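Local atomic coordinates of 5-cytosine DNA methyltransferase (Entamoeba histolytica, PDB entry 3QV2), a protein that probably transfers methyl groups from S-adenosylmethionine to carbon 5 of cytosine in tRNA or DNA. Residues Gln10-Glu15 against Asn35-Pro40; Glu28-Asn33 against Leu317-Phe322; Asn198-Asn203 against Asn270-Thr275; Phe222-Lys227 against Gly247-Pro252. One frame throughout, in Å; residues are numbered along the deposited sequence.

Contact 1 of 4, residues Gln10-Glu15 against Asn35-Pro40; sequences QVNVIE and NATFIP
Val13 and Phe38 sit side by side in two parallel strands, 11-15 and 36-40, whose axes run 4.4 Å apart at 20°. Val13 is gripped twice in the middle of the ladder: its N donates to Thr37 O at 2.8 Å, and its O receives Ile39 N at 2.8 Å. Beside it, Val13 CB packs against Phe38 CD1 at 3.7 Å, a beta-branched chain and a flat ring suiting the buried face that they share. Helix 22-29 connects the strands in a right-handed beta-alpha-beta crossover of the Rossmann-like methyltransferase fold, and its Tyr27 touches Val11 and Ala36. On the face of Asn12, Ile14 and Ile39, Asn12 ND2 grips Thr37 OG1 at 2.8 Å and, within its own segment, Gln10 OE1 at 3.0 Å. Glu15, extended with CG anti to the backbone N (chi1 -163°), sends OE2 to within 3.9 Å of Phe38 CD1. OE2 bonds to Tyr51 OH and OE1 to Arg24 N, close to the bound S-adenosyl-L-homocysteine.

Contact 2 of 4, residues Glu28-Asn33 against Leu317-Phe322; sequences ERSSIN and LMEYLF
Ile32 and Glu319 bring the turn after helix 22-29 against the last turn of helix 311-321, two helices packed together beside the central sheet of the Rossmann-like methyltransferase fold. Glu319 carries the polar half of the contact. Its CB leaves the helix with CG anti to the carbonyl carbon (chi1 -67°), and the extended chain then reaches across to the turn. CG passes Ser30 CB at 3.7 Å and Ile32 CG1 at 4.0 Å, so the aliphatic part of the acid lies among carbons. CD comes next to Ser31 OG, and OE2 accepts the backbone N of Ser31 at 2.8 Å, with an angle of 155° at the hydrogen. The donor meets OE2 on its anti side, 32° out of the carboxylate plane. A glutamate suits this place because it is long enough to carry a negatively charged acceptor from the helix to a backbone N-H of the turn. Ser30, whose OG is bonded to Tyr27 O, is small enough for OE2 to pass close to its CB. The apolar half belongs to Ile32, whose CD1 lies against the helix end, touching Met318 CB at 4.1 Å and, at its closest, Phe322 CD2 at 3.5 Å.

Contact 3 of 4, residues Asn198-Asn203 against Asn270-Thr275; sequences NYLDNN and NLRYFT
Thr275 OG1 is turned between its own N and carbonyl carbon (chi1 72°), while Asp201 holds CG anti to its carbonyl carbon (chi1 -58°); these torsions aim the two groups at each other from facing backbones. OG1 donates to Asp201 OD2 at 2.7 Å, reaching it from 36° above the carboxylate plane. Thr275 is also the N-cap of helix 276-282, its oxygen accepting from a backbone N of the first turn. Threonine suits both tasks because its hydroxyl sits on CB, close to the backbone, and can donate and accept at once. The two loops meet in the lobe away from the cofactor, probably the target-recognition domain of C5-methyltransferases. Lys281 of the same helix forms a salt bridge with the other oxygen, OD1, and Glu278 accepts the backbone N of Asp201. Beside this polar link, Leu200 presents CD2 to the edge of the Phe274 ring, in its plane, 3.7 Å from CE1. The same methyl lies 4.0 Å from Arg272 NH2. Arg272 NH1 bonds to Tyr273 O at 3.2 Å besides pairing with Glu278.

Contact 4 of 4, residues Phe222-Lys227 against Gly247-Pro252; sequences FDIVGK and GSIYCP
Ile249 CD1 rests on one face of the Phe222 ring, 3.3 Å above its plane and offset toward the rim, in a CH-pi contact. The Tyr250 ring has Pro252 N over one face, while Gly226 C and Lys227 N lie at its edge, in plane. Tyr250 belongs to a small two-stranded parallel sheet, 224-226 beside 249-251, in which the short axes cross at -45°, a strong twist; Phe222 lies just ahead of its first strand. Three backbone bonds hold the pair: Ile249 N to Asp223 O, Val225 N to Ile249 O, and Cys251 N to Val225 O at 2.8 Å. The branched Ile249 places CG1 between its backbone N and carbonyl carbon (chi1 58°), which brings its end to Phe222 and sets CG1 3.9 Å from Ile224 CG1. At one end, Ser248 OG donates to Asp223 OD2 at 2.7 Å from above the carboxylate plane, and also accepts Cys233 N. At the other, Tyr250 OH comes 3.1 Å from Lys227 CE, and a water joins that hydroxyl to Lys227 N and Cys251 O. A second water links Lys227 NZ with Pro252 O, and a third joins Asp223 N to Gly247 O. The chemistry implies a short sheet with an apolar face of Ile224, Ile249 and Cys251, closed at both ends by direct and water-mediated polar links.

Contacts 1 and 2 belong to the S-adenosyl-L-homocysteine-binding half of the chain, their centres 13 Å apart. They share helix 22-29, which joins the two strands of contact 1 and leads into the turn of contact 2, and they touch where Val11 meets Phe322. Contacts 3 and 4 lie together in the other lobe, probably the target-recognition domain of this family, with centres 9 Å apart; Arg272 O and Tyr250 N probably hydrogen-bond between them. The centre of contact 1 lies about 34 and 38 Å from those of contacts 3 and 4. Along the chain, contact 4 falls within the span of contact 3, and both within that of contact 2. The 317-322 helix end thus returns to the cofactor-binding half after the chain has built the other lobe.

Contact 1 of 4, residues Gln10-Glu15 against Asn35-Pro40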
loop_
_atom_site.group_PDB
_atom_site.type_symbol
_atom_site.label_atom_id
_atom_site.label_comp_id
_atom_site.label_asym_id
_atom_site.label_seq_id
_atom_site.Cartn_x
_atom_site.Cartn_y
_atom_site.Cartn_z
ATOM N N GLN A 10 24.108 4.915 6.349
ATOM C CA GLN A 10 23.297 5.094 5.153
ATOM C C GLN A 10 22.244 4.001 4.997
ATOM O O GLN A 10 22.419 2.877 5.472
ATOM C CB GLN A 10 24.196 5.146 3.916
ATOM C CG GLN A 10 23.487 5.564 2.641
ATOM C CD GLN A 10 24.441 5.708 1.472
ATOM O OE1 GLN A 10 24.026 5.983 0.347
ATOM N NE2 GLN A 10 25.730 5.522 1.736
ATOM N N VAL A 11 21.148 4.344 4.330
ATOM C CA VAL A 11 20.082 3.389 4.057
ATOM C C VAL A 11 19.940 3.156 2.558
ATOM O O VAL A 11 19.457 4.021 1.829
ATOM C CB VAL A 11 18.732 3.868 4.625
ATOM C CG1 VAL A 11 17.615 2.921 4.210
ATOM C CG2 VAL A 11 18.804 3.982 6.138
ATOM N N ASN A 12 20.371 1.985 2.103
ATOM C CA ASN A 12 20.270 1.621 0.697
ATOM C C ASN A 12 19.222 0.533 0.499
ATOM O O ASN A 12 19.406 -0.605 0.929
ATOM C CB ASN A 12 21.629 1.167 0.167
ATOM C CG ASN A 12 22.720 2.191 0.415
ATOM O OD1 ASN A 12 23.727 1.901 1.060
ATOM N ND2 ASN A 12 22.517 3.403 -0.090
ATOM N N VAL A 13 18.121 0.890 -0.156
ATOM C CA VAL A 13 16.949 0.025 -0.207
ATOM C C VAL A 13 16.727 -0.636 -1.563
ATOM O O VAL A 13 16.807 0.016 -2.604
ATOM C CB VAL A 13 15.667 0.810 0.151
ATOM C CG1 VAL A 13 14.477 -0.133 0.244
ATOM C CG2 VAL A 13 15.850 1.572 1.453
ATOM N N ILE A 14 16.442 -1.934 -1.539
ATOM C CA ILE A 14 15.918 -2.615 -2.713
ATOM C C ILE A 14 14.399 -2.660 -2.591
ATOM O O ILE A 14 13.857 -3.355 -1.732
ATOM C CB ILE A 14 16.452 -4.051 -2.844
ATOM C CG1 ILE A 14 17.981 -4.071 -2.799
ATOM C CG2 ILE A 14 15.948 -4.681 -4.134
ATOM C CD1 ILE A 14 18.575 -5.455 -2.963
ATOM N N GLU A 15 13.715 -1.910 -3.448
ATOM C CA GLU A 15 12.263 -1.787 -3.371
ATOM C C GLU A 15 11.572 -2.863 -4.204
ATOM O O GLU A 15 11.161 -2.617 -5.337
ATOM C CB GLU A 15 11.835 -0.391 -3.829
ATOM C CG GLU A 15 10.428 0.019 -3.426
ATOM C CD GLU A 15 10.153 1.487 -3.706
ATOM O OE1 GLU A 15 9.028 1.947 -3.425
ATOM O OE2 GLU A 15 11.064 2.182 -4.205
ATOM N N ASN A 35 19.238 10.273 4.569
ATOM C CA ASN A 35 19.179 10.210 3.113
ATOM C C ASN A 35 19.364 8.775 2.638
ATOM O O ASN A 35 20.244 8.060 3.120
ATOM C CB ASN A 35 20.216 11.137 2.480
ATOM C CG ASN A 35 19.922 12.602 2.748
ATOM O OD1 ASN A 35 20.422 13.182 3.712
ATOM N ND2 ASN A 35 19.103 13.207 1.895
ATOM N N ALA A 36 18.524 8.350 1.702
ATOM C CA ALA A 36 18.535 6.964 1.250
ATOM C C ALA A 36 18.504 6.840 -0.269
ATOM O O ALA A 36 18.162 7.788 -0.976
ATOM C CB ALA A 36 17.369 6.201 1.869
ATOM N N THR A 37 18.877 5.663 -0.760
ATOM C CA THR A 37 18.785 5.347 -2.180
ATOM C C THR A 37 17.805 4.198 -2.374
ATOM O O THR A 37 17.644 3.355 -1.491
ATOM C CB THR A 37 20.149 4.942 -2.764
ATOM O OG1 THR A 37 20.608 3.744 -2.123
ATOM C CG2 THR A 37 21.171 6.050 -2.557
ATOM N N PHE A 38 17.153 4.162 -3.531
ATOM C CA PHE A 38 16.157 3.135 -3.809
ATOM C C PHE A 38 16.381 2.463 -5.162
ATOM O O PHE A 38 16.598 3.133 -6.170
ATOM C CB PHE A 38 14.748 3.731 -3.753
ATOM C CG PHE A 38 14.352 4.234 -2.391
ATOM C CD1 PHE A 38 13.662 3.417 -1.510
ATOM C CD2 PHE A 38 14.663 5.523 -1.993
ATOM C CE1 PHE A 38 13.295 3.875 -0.258
ATOM C CE2 PHE A 38 14.300 5.988 -0.742
ATOM C CZ PHE A 38 13.614 5.163 0.125
ATOM N N ILE A 39 16.334 1.134 -5.172
ATOM C CA ILE A 39 16.401 0.363 -6.410
ATOM C C ILE A 39 15.140 -0.481 -6.558
ATOM O O ILE A 39 15.047 -1.574 -6.001
ATOM C CB ILE A 39 17.638 -0.555 -6.466
ATOM C CG1 ILE A 39 18.925 0.275 -6.503
ATOM C CG2 ILE A 39 17.575 -1.455 -7.687
ATOM C CD1 ILE A 39 19.323 0.863 -5.167
ATOM N N PRO A 40 14.160 0.036 -7.309
ATOM C CA PRO A 40 12.842 -0.582 -7.480
ATOM C C PRO A 40 12.842 -1.743 -8.471
ATOM O O PRO A 40 13.466 -1.654 -9.528
ATOM C CB PRO A 40 11.997 0.569 -8.029
ATOM C CG PRO A 40 12.967 1.408 -8.777
ATOM C CD PRO A 40 14.265 1.321 -8.022
#

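Contact 2 of 4, residues Glu28-Asn33 against Leu317-Phe322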
loop_
_atom_site.group_PDB
_atom_site.type_symbol
_atom_site.label_atom_id
_atom_site.label_comp_id
_atom_site.label_asym_id
_atom_site.label_seq_id
_atom_site.Cartn_x
_atom_site.Cartn_y
_atom_site.Cartn_z
ATOM N N GLU A 28 10.269 8.519 2.741
ATOM C CA GLU A 28 10.634 9.904 2.466
ATOM C C GLU A 28 9.811 10.912 3.268
ATOM O O GLU A 28 10.290 12.003 3.575
ATOM C CB GLU A 28 10.538 10.200 0.965
ATOM C CG GLU A 28 11.571 9.466 0.121
ATOM C CD GLU A 28 11.507 9.848 -1.346
ATOM O OE1 GLU A 28 10.579 10.592 -1.726
ATOM O OE2 GLU A 28 12.387 9.407 -2.117
ATOM N N ARG A 29 8.577 10.551 3.607
ATOM C CA ARG A 29 7.722 11.454 4.374
ATOM C C ARG A 29 7.901 11.252 5.876
ATOM O O ARG A 29 7.469 12.082 6.676
ATOM C CB ARG A 29 6.246 11.289 3.988
ATOM C CG ARG A 29 5.601 10.009 4.495
ATOM C CD ARG A 29 4.080 10.086 4.429
ATOM N NE ARG A 29 3.560 11.138 5.300
ATOM C CZ ARG A 29 2.704 12.078 4.914
ATOM N NH1 ARG A 29 2.256 12.103 3.666
ATOM N NH2 ARG A 29 2.292 12.995 5.779
ATOM N N SER A 30 8.541 10.151 6.256
ATOM C CA SER A 30 8.772 9.856 7.666
ATOM C C SER A 30 9.818 10.796 8.261
ATOM O O SER A 30 10.423 11.598 7.549
ATOM C CB SER A 30 9.207 8.402 7.854
ATOM O OG SER A 30 10.554 8.214 7.459
ATOM N N SER A 31 10.032 10.689 9.568
ATOM C CA SER A 31 10.975 11.559 10.260
ATOM C C SER A 31 12.337 10.894 10.444
ATOM O O SER A 31 13.184 11.391 11.188
ATOM C CB SER A 31 10.417 11.982 11.619
ATOM O OG SER A 31 10.284 10.867 12.481
ATOM N N ILE A 32 12.542 9.769 9.769
ATOM C CA ILE A 32 13.810 9.056 9.842
ATOM C C ILE A 32 14.966 9.990 9.482
ATOM O O ILE A 32 16.016 9.977 10.123
ATOM C CB ILE A 32 13.807 7.819 8.924
ATOM C CG1 ILE A 32 12.717 6.840 9.362
ATOM C CG2 ILE A 32 15.168 7.145 8.928
ATOM C CD1 ILE A 32 12.685 5.557 8.564
ATOM N N ASN A 33 14.751 10.804 8.453
ATOM C CA ASN A 33 15.697 11.844 8.050
ATOM C C ASN A 33 17.125 11.383 7.755
ATOM O O ASN A 33 18.073 12.161 7.868
ATOM C CB ASN A 33 15.706 12.990 9.064
ATOM C CG ASN A 33 14.392 13.748 9.096
ATOM O OD1 ASN A 33 13.643 13.758 8.118
ATOM N ND2 ASN A 33 14.105 14.388 10.223
ATOM N N LEU A 317 5.524 3.204 11.104
ATOM C CA LEU A 317 6.066 1.877 11.379
ATOM C C LEU A 317 7.535 1.771 10.982
ATOM O O LEU A 317 8.312 1.070 11.630
ATOM C CB LEU A 317 5.237 0.802 10.672
ATOM C CG LEU A 317 3.761 0.770 11.074
ATOM C CD1 LEU A 317 3.031 -0.340 10.344
ATOM C CD2 LEU A 317 3.625 0.604 12.582
ATOM N N MET A 318 7.913 2.466 9.915
ATOM C CA MET A 318 9.303 2.486 9.479
ATOM C C MET A 318 10.175 3.220 10.490
ATOM O O MET A 318 11.295 2.800 10.777
ATOM C CB MET A 318 9.433 3.131 8.099
ATOM C CG MET A 318 8.949 2.258 6.952
ATOM S SD MET A 318 9.261 3.016 5.347
ATOM C CE MET A 318 8.836 1.672 4.241
ATOM N N GLU A 319 9.652 4.318 11.027
ATOM C CA GLU A 319 10.358 5.076 12.052
ATOM C C GLU A 319 10.678 4.174 13.240
ATOM O O GLU A 319 11.711 4.330 13.894
ATOM C CB GLU A 319 9.525 6.279 12.498
ATOM C CG GLU A 319 9.340 7.332 11.415
ATOM C CD GLU A 319 8.248 8.330 11.746
ATOM O OE1 GLU A 319 7.612 8.189 12.812
ATOM O OE2 GLU A 319 8.024 9.254 10.937
ATOM N N TYR A 320 9.789 3.223 13.505
ATOM C CA TYR A 320 10.012 2.239 14.556
ATOM C C TYR A 320 11.081 1.238 14.129
ATOM O O TYR A 320 12.042 0.993 14.858
ATOM C CB TYR A 320 8.709 1.514 14.889
ATOM C CG TYR A 320 8.853 0.424 15.926
ATOM C CD1 TYR A 320 9.130 0.732 17.251
ATOM C CD2 TYR A 320 8.699 -0.912 15.582
ATOM C CE1 TYR A 320 9.259 -0.262 18.203
ATOM C CE2 TYR A 320 8.825 -1.912 16.527
ATOM C CZ TYR A 320 9.104 -1.581 17.835
ATOM O OH TYR A 320 9.229 -2.575 18.780
ATOM N N LEU A 321 10.901 0.668 12.941
ATOM C CA LEU A 321 11.845 -0.296 12.382
ATOM C C LEU A 321 13.284 0.213 12.399
ATOM O O LEU A 321 14.218 -0.556 12.624
ATOM C CB LEU A 321 11.444 -0.652 10.947
ATOM C CG LEU A 321 12.435 -1.496 10.140
ATOM C CD1 LEU A 321 12.613 -2.870 10.765
ATOM C CD2 LEU A 321 11.976 -1.619 8.695
ATOM N N PHE A 322 13.458 1.508 12.158
ATOM C CA PHE A 322 14.790 2.099 12.059
ATOM C C PHE A 322 15.225 2.836 13.326
ATOM O O PHE A 322 16.197 3.591 13.301
ATOM C CB PHE A 322 14.860 3.061 10.869
ATOM C CG PHE A 322 14.865 2.378 9.532
ATOM C CD1 PHE A 322 16.055 1.961 8.959
ATOM C CD2 PHE A 322 13.683 2.164 8.839
ATOM C CE1 PHE A 322 16.067 1.338 7.728
ATOM C CE2 PHE A 322 13.690 1.542 7.606
ATOM C CZ PHE A 322 14.884 1.127 7.049
#

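Contact 3 of 4, residues Asn198-Asn203 against Asn270-Thr275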
loop_
_atom_site.group_PDB
_atom_site.type_symbol
_atom_site.label_atom_id
_atom_site.label_comp_id
_atom_site.label_asym_id
_atom_site.label_seq_id
_atom_site.Cartn_x
_atom_site.Cartn_y
_atom_site.Cartn_z
ATOM N N ASN A 198 -10.361 17.562 3.789
ATOM C CA ASN A 198 -8.979 17.940 3.490
ATOM C C ASN A 198 -8.391 17.298 2.233
ATOM O O ASN A 198 -7.372 17.756 1.718
ATOM C CB ASN A 198 -8.075 17.646 4.692
ATOM C CG ASN A 198 -8.458 18.449 5.923
ATOM O OD1 ASN A 198 -9.280 18.014 6.730
ATOM N ND2 ASN A 198 -7.860 19.625 6.074
ATOM N N TYR A 199 -9.029 16.244 1.740
ATOM C CA TYR A 199 -8.468 15.479 0.631
ATOM C C TYR A 199 -9.215 15.697 -0.681
ATOM O O TYR A 199 -8.819 15.176 -1.724
ATOM C CB TYR A 199 -8.447 13.990 0.977
ATOM C CG TYR A 199 -7.785 13.676 2.304
ATOM C CD1 TYR A 199 -8.501 13.736 3.493
ATOM C CD2 TYR A 199 -6.443 13.319 2.365
ATOM C CE1 TYR A 199 -7.901 13.452 4.706
ATOM C CE2 TYR A 199 -5.836 13.032 3.573
ATOM C CZ TYR A 199 -6.570 13.101 4.740
ATOM O OH TYR A 199 -5.976 12.817 5.949
ATOM N N LEU A 200 -10.290 16.474 -0.629
ATOM C CA LEU A 200 -11.152 16.667 -1.790
ATOM C C LEU A 200 -10.594 17.687 -2.777
ATOM O O LEU A 200 -10.208 18.787 -2.386
ATOM C CB LEU A 200 -12.538 17.123 -1.336
ATOM C CG LEU A 200 -13.285 16.191 -0.383
ATOM C CD1 LEU A 200 -14.560 16.849 0.126
ATOM C CD2 LEU A 200 -13.595 14.869 -1.066
ATOM N N ASP A 201 -10.558 17.318 -4.055
ATOM C CA ASP A 201 -10.334 18.292 -5.114
ATOM C C ASP A 201 -11.512 19.257 -5.104
ATOM O O ASP A 201 -12.588 18.928 -4.602
ATOM C CB ASP A 201 -10.227 17.613 -6.477
ATOM C CG ASP A 201 -9.125 16.579 -6.530
ATOM O OD1 ASP A 201 -8.202 16.633 -5.690
ATOM O OD2 ASP A 201 -9.176 15.709 -7.423
ATOM N N ASN A 202 -11.323 20.446 -5.665
ATOM C CA ASN A 202 -12.331 21.494 -5.524
ATOM C C ASN A 202 -13.098 21.858 -6.795
ATOM O O ASN A 202 -13.972 22.725 -6.759
ATOM C CB ASN A 202 -11.721 22.748 -4.888
ATOM C CG ASN A 202 -10.471 23.212 -5.602
ATOM O OD1 ASN A 202 -9.357 23.018 -5.119
ATOM N ND2 ASN A 202 -10.650 23.824 -6.766
ATOM N N ASN A 203 -12.790 21.196 -7.906
ATOM C CA ASN A 203 -13.506 21.456 -9.151
ATOM C C ASN A 203 -13.606 20.221 -10.040
ATOM O O ASN A 203 -13.271 20.275 -11.230
ATOM C CB ASN A 203 -12.847 22.606 -9.915
ATOM C CG ASN A 203 -11.446 22.262 -10.385
ATOM O OD1 ASN A 203 -10.747 21.457 -9.764
ATOM N ND2 ASN A 203 -11.029 22.868 -11.488
ATOM N N ASN A 270 -25.870 14.518 -6.167
ATOM C CA ASN A 270 -24.623 14.782 -6.879
ATOM C C ASN A 270 -23.495 13.811 -6.538
ATOM O O ASN A 270 -22.338 14.213 -6.418
ATOM C CB ASN A 270 -24.170 16.223 -6.640
ATOM C CG ASN A 270 -25.150 17.240 -7.193
ATOM O OD1 ASN A 270 -26.205 17.484 -6.608
ATOM N ND2 ASN A 270 -24.803 17.841 -8.325
ATOM N N LEU A 271 -23.833 12.534 -6.393
ATOM C CA LEU A 271 -22.851 11.513 -6.047
ATOM C C LEU A 271 -21.782 11.379 -7.126
ATOM O O LEU A 271 -22.077 11.474 -8.317
ATOM C CB LEU A 271 -23.538 10.166 -5.822
ATOM C CG LEU A 271 -24.627 10.138 -4.748
ATOM C CD1 LEU A 271 -25.231 8.747 -4.628
ATOM C CD2 LEU A 271 -24.074 10.609 -3.411
ATOM N N ARG A 272 -20.540 11.161 -6.705
ATOM C CA ARG A 272 -19.435 10.963 -7.637
ATOM C C ARG A 272 -18.373 10.063 -7.023
ATOM O O ARG A 272 -18.272 9.952 -5.802
ATOM C CB ARG A 272 -18.802 12.303 -8.021
ATOM C CG ARG A 272 -18.062 12.994 -6.885
ATOM C CD ARG A 272 -17.238 14.168 -7.393
ATOM N NE ARG A 272 -16.639 14.929 -6.300
ATOM C CZ ARG A 272 -15.430 14.695 -5.796
ATOM N NH1 ARG A 272 -14.682 13.717 -6.287
ATOM N NH2 ARG A 272 -14.970 15.440 -4.801
ATOM N N TYR A 273 -17.582 9.419 -7.874
ATOM C CA TYR A 273 -16.428 8.672 -7.401
ATOM C C TYR A 273 -15.362 9.659 -6.959
ATOM O O TYR A 273 -15.316 10.791 -7.442
ATOM C CB TYR A 273 -15.849 7.787 -8.506
ATOM C CG TYR A 273 -16.827 6.811 -9.120
ATOM C CD1 TYR A 273 -17.213 5.663 -8.442
ATOM C CD2 TYR A 273 -17.346 7.028 -10.388
ATOM C CE1 TYR A 273 -18.102 4.765 -9.006
ATOM C CE2 TYR A 273 -18.233 6.140 -10.961
ATOM C CZ TYR A 273 -18.608 5.010 -10.266
ATOM O OH TYR A 273 -19.491 4.126 -10.838
ATOM N N PHE A 274 -14.509 9.235 -6.036
ATOM C CA PHE A 274 -13.319 10.007 -5.719
ATOM C C PHE A 274 -12.372 9.922 -6.908
ATOM O O PHE A 274 -12.266 8.876 -7.549
ATOM C CB PHE A 274 -12.638 9.467 -4.462
ATOM C CG PHE A 274 -13.410 9.717 -3.194
ATOM C CD1 PHE A 274 -13.338 10.945 -2.557
ATOM C CD2 PHE A 274 -14.195 8.723 -2.633
ATOM C CE1 PHE A 274 -14.040 11.182 -1.389
ATOM C CE2 PHE A 274 -14.899 8.951 -1.463
ATOM C CZ PHE A 274 -14.821 10.184 -0.841
ATOM N N THR A 275 -11.692 11.022 -7.213
ATOM C CA THR A 275 -10.752 11.044 -8.328
ATOM C C THR A 275 -9.464 10.325 -7.949
ATOM O O THR A 275 -9.182 10.137 -6.767
ATOM C CB THR A 275 -10.410 12.484 -8.744
ATOM O OG1 THR A 275 -9.566 13.081 -7.751
ATOM C CG2 THR A 275 -11.676 13.309 -8.904
#

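Contact 4 of 4, residues Phe222-Lys227 against Gly247-Pro252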
loop_
_atom_site.group_PDB
_atom_site.type_symbol
_atom_site.label_atom_id
_atom_site.label_comp_id
_atom_site.label_asym_id
_atom_site.label_seq_id
_atom_site.Cartn_x
_atom_site.Cartn_y
_atom_site.Cartn_z
ATOM N N PHE A 222 -23.741 1.065 -2.744
ATOM C CA PHE A 222 -22.621 1.963 -2.489
ATOM C C PHE A 222 -22.487 2.298 -1.009
ATOM O O PHE A 222 -23.484 2.449 -0.304
ATOM C CB PHE A 222 -22.788 3.267 -3.272
ATOM C CG PHE A 222 -22.394 3.168 -4.718
ATOM C CD1 PHE A 222 -21.062 3.045 -5.080
ATOM C CD2 PHE A 222 -23.351 3.225 -5.717
ATOM C CE1 PHE A 222 -20.694 2.963 -6.410
ATOM C CE2 PHE A 222 -22.990 3.144 -7.048
ATOM C CZ PHE A 222 -21.659 3.012 -7.394
ATOM N N ASP A 223 -21.248 2.411 -0.542
ATOM C CA ASP A 223 -20.986 3.020 0.753
ATOM C C ASP A 223 -20.765 4.505 0.505
ATOM O O ASP A 223 -19.788 4.896 -0.132
ATOM C CB ASP A 223 -19.757 2.399 1.416
ATOM C CG ASP A 223 -19.460 3.009 2.771
ATOM O OD1 ASP A 223 -19.931 2.459 3.789
ATOM O OD2 ASP A 223 -18.762 4.044 2.818
ATOM N N ILE A 224 -21.682 5.332 0.995
ATOM C CA ILE A 224 -21.657 6.758 0.690
ATOM C C ILE A 224 -21.225 7.600 1.887
ATOM O O ILE A 224 -21.654 7.359 3.016
ATOM C CB ILE A 224 -23.031 7.247 0.192
ATOM C CG1 ILE A 224 -23.545 6.336 -0.924
ATOM C CG2 ILE A 224 -22.945 8.686 -0.287
ATOM C CD1 ILE A 224 -24.886 6.755 -1.484
ATOM N N VAL A 225 -20.374 8.588 1.628
ATOM C CA VAL A 225 -19.867 9.464 2.678
ATOM C C VAL A 225 -19.933 10.936 2.282
ATOM O O VAL A 225 -19.899 11.278 1.099
ATOM C CB VAL A 225 -18.409 9.118 3.038
ATOM C CG1 VAL A 225 -18.323 7.716 3.616
ATOM C CG2 VAL A 225 -17.516 9.252 1.815
ATOM N N GLY A 226 -20.030 11.801 3.286
ATOM C CA GLY A 226 -19.994 13.236 3.080
ATOM C C GLY A 226 -18.680 13.801 3.583
ATOM O O GLY A 226 -17.883 13.085 4.187
ATOM N N LYS A 227 -18.453 15.088 3.343
ATOM C CA LYS A 227 -17.181 15.714 3.686
ATOM C C LYS A 227 -16.838 15.615 5.171
ATOM O O LYS A 227 -15.688 15.824 5.559
ATOM C CB LYS A 227 -17.165 17.178 3.241
ATOM C CG LYS A 227 -18.237 18.040 3.888
ATOM C CD LYS A 227 -18.227 19.445 3.312
ATOM C CE LYS A 227 -18.462 19.424 1.809
ATOM N NZ LYS A 227 -18.480 20.795 1.227
ATOM N N GLY A 247 -14.479 0.615 -2.706
ATOM C CA GLY A 247 -14.304 1.962 -2.195
ATOM C C GLY A 247 -15.605 2.734 -2.071
ATOM O O GLY A 247 -16.586 2.434 -2.751
ATOM N N SER A 248 -15.610 3.734 -1.196
ATOM C CA SER A 248 -16.782 4.578 -0.998
ATOM C C SER A 248 -16.907 5.603 -2.120
ATOM O O SER A 248 -15.959 5.832 -2.871
ATOM C CB SER A 248 -16.695 5.304 0.347
ATOM O OG SER A 248 -16.530 4.394 1.421
ATOM N N ILE A 249 -18.085 6.208 -2.234
ATOM C CA ILE A 249 -18.281 7.349 -3.123
ATOM C C ILE A 249 -18.698 8.564 -2.300
ATOM O O ILE A 249 -19.077 8.431 -1.138
ATOM C CB ILE A 249 -19.324 7.069 -4.220
ATOM C CG1 ILE A 249 -20.669 6.681 -3.601
ATOM C CG2 ILE A 249 -18.826 5.981 -5.161
ATOM C CD1 ILE A 249 -21.767 6.484 -4.624
ATOM N N TYR A 250 -18.634 9.745 -2.907
ATOM C CA TYR A 250 -18.790 10.988 -2.159
ATOM C C TYR A 250 -20.063 11.765 -2.484
ATOM O O TYR A 250 -20.451 11.896 -3.645
ATOM C CB TYR A 250 -17.563 11.880 -2.367
ATOM C CG TYR A 250 -17.680 13.260 -1.759
ATOM C CD1 TYR A 250 -17.787 13.429 -0.386
ATOM C CD2 TYR A 250 -17.662 14.394 -2.559
ATOM C CE1 TYR A 250 -17.888 14.690 0.174
ATOM C CE2 TYR A 250 -17.761 15.659 -2.009
ATOM C CZ TYR A 250 -17.874 15.800 -0.642
ATOM O OH TYR A 250 -17.973 17.055 -0.088
ATOM N N CYS A 251 -20.704 12.279 -1.436
ATOM C CA CYS A 251 -21.858 13.159 -1.579
ATOM C C CYS A 251 -21.481 14.564 -1.124
ATOM O O CYS A 251 -21.188 14.783 0.051
ATOM C CB CYS A 251 -23.037 12.638 -0.751
ATOM S SG CYS A 251 -24.537 13.648 -0.860
ATOM N N PRO A 252 -21.487 15.522 -2.062
ATOM C CA PRO A 252 -21.061 16.900 -1.811
ATOM C C PRO A 252 -22.191 17.759 -1.256
ATOM O O PRO A 252 -21.978 18.934 -0.957
ATOM C CB PRO A 252 -20.666 17.402 -3.210
ATOM C CG PRO A 252 -21.078 16.298 -4.191
ATOM C CD PRO A 252 -21.950 15.348 -3.445
HETATM O O HOH W 1 -19.141 1.295 -2.081
HETATM O O HOH W 2 -20.432 16.764 1.579
HETATM O O HOH W 3 -19.204 20.056 -1.467
#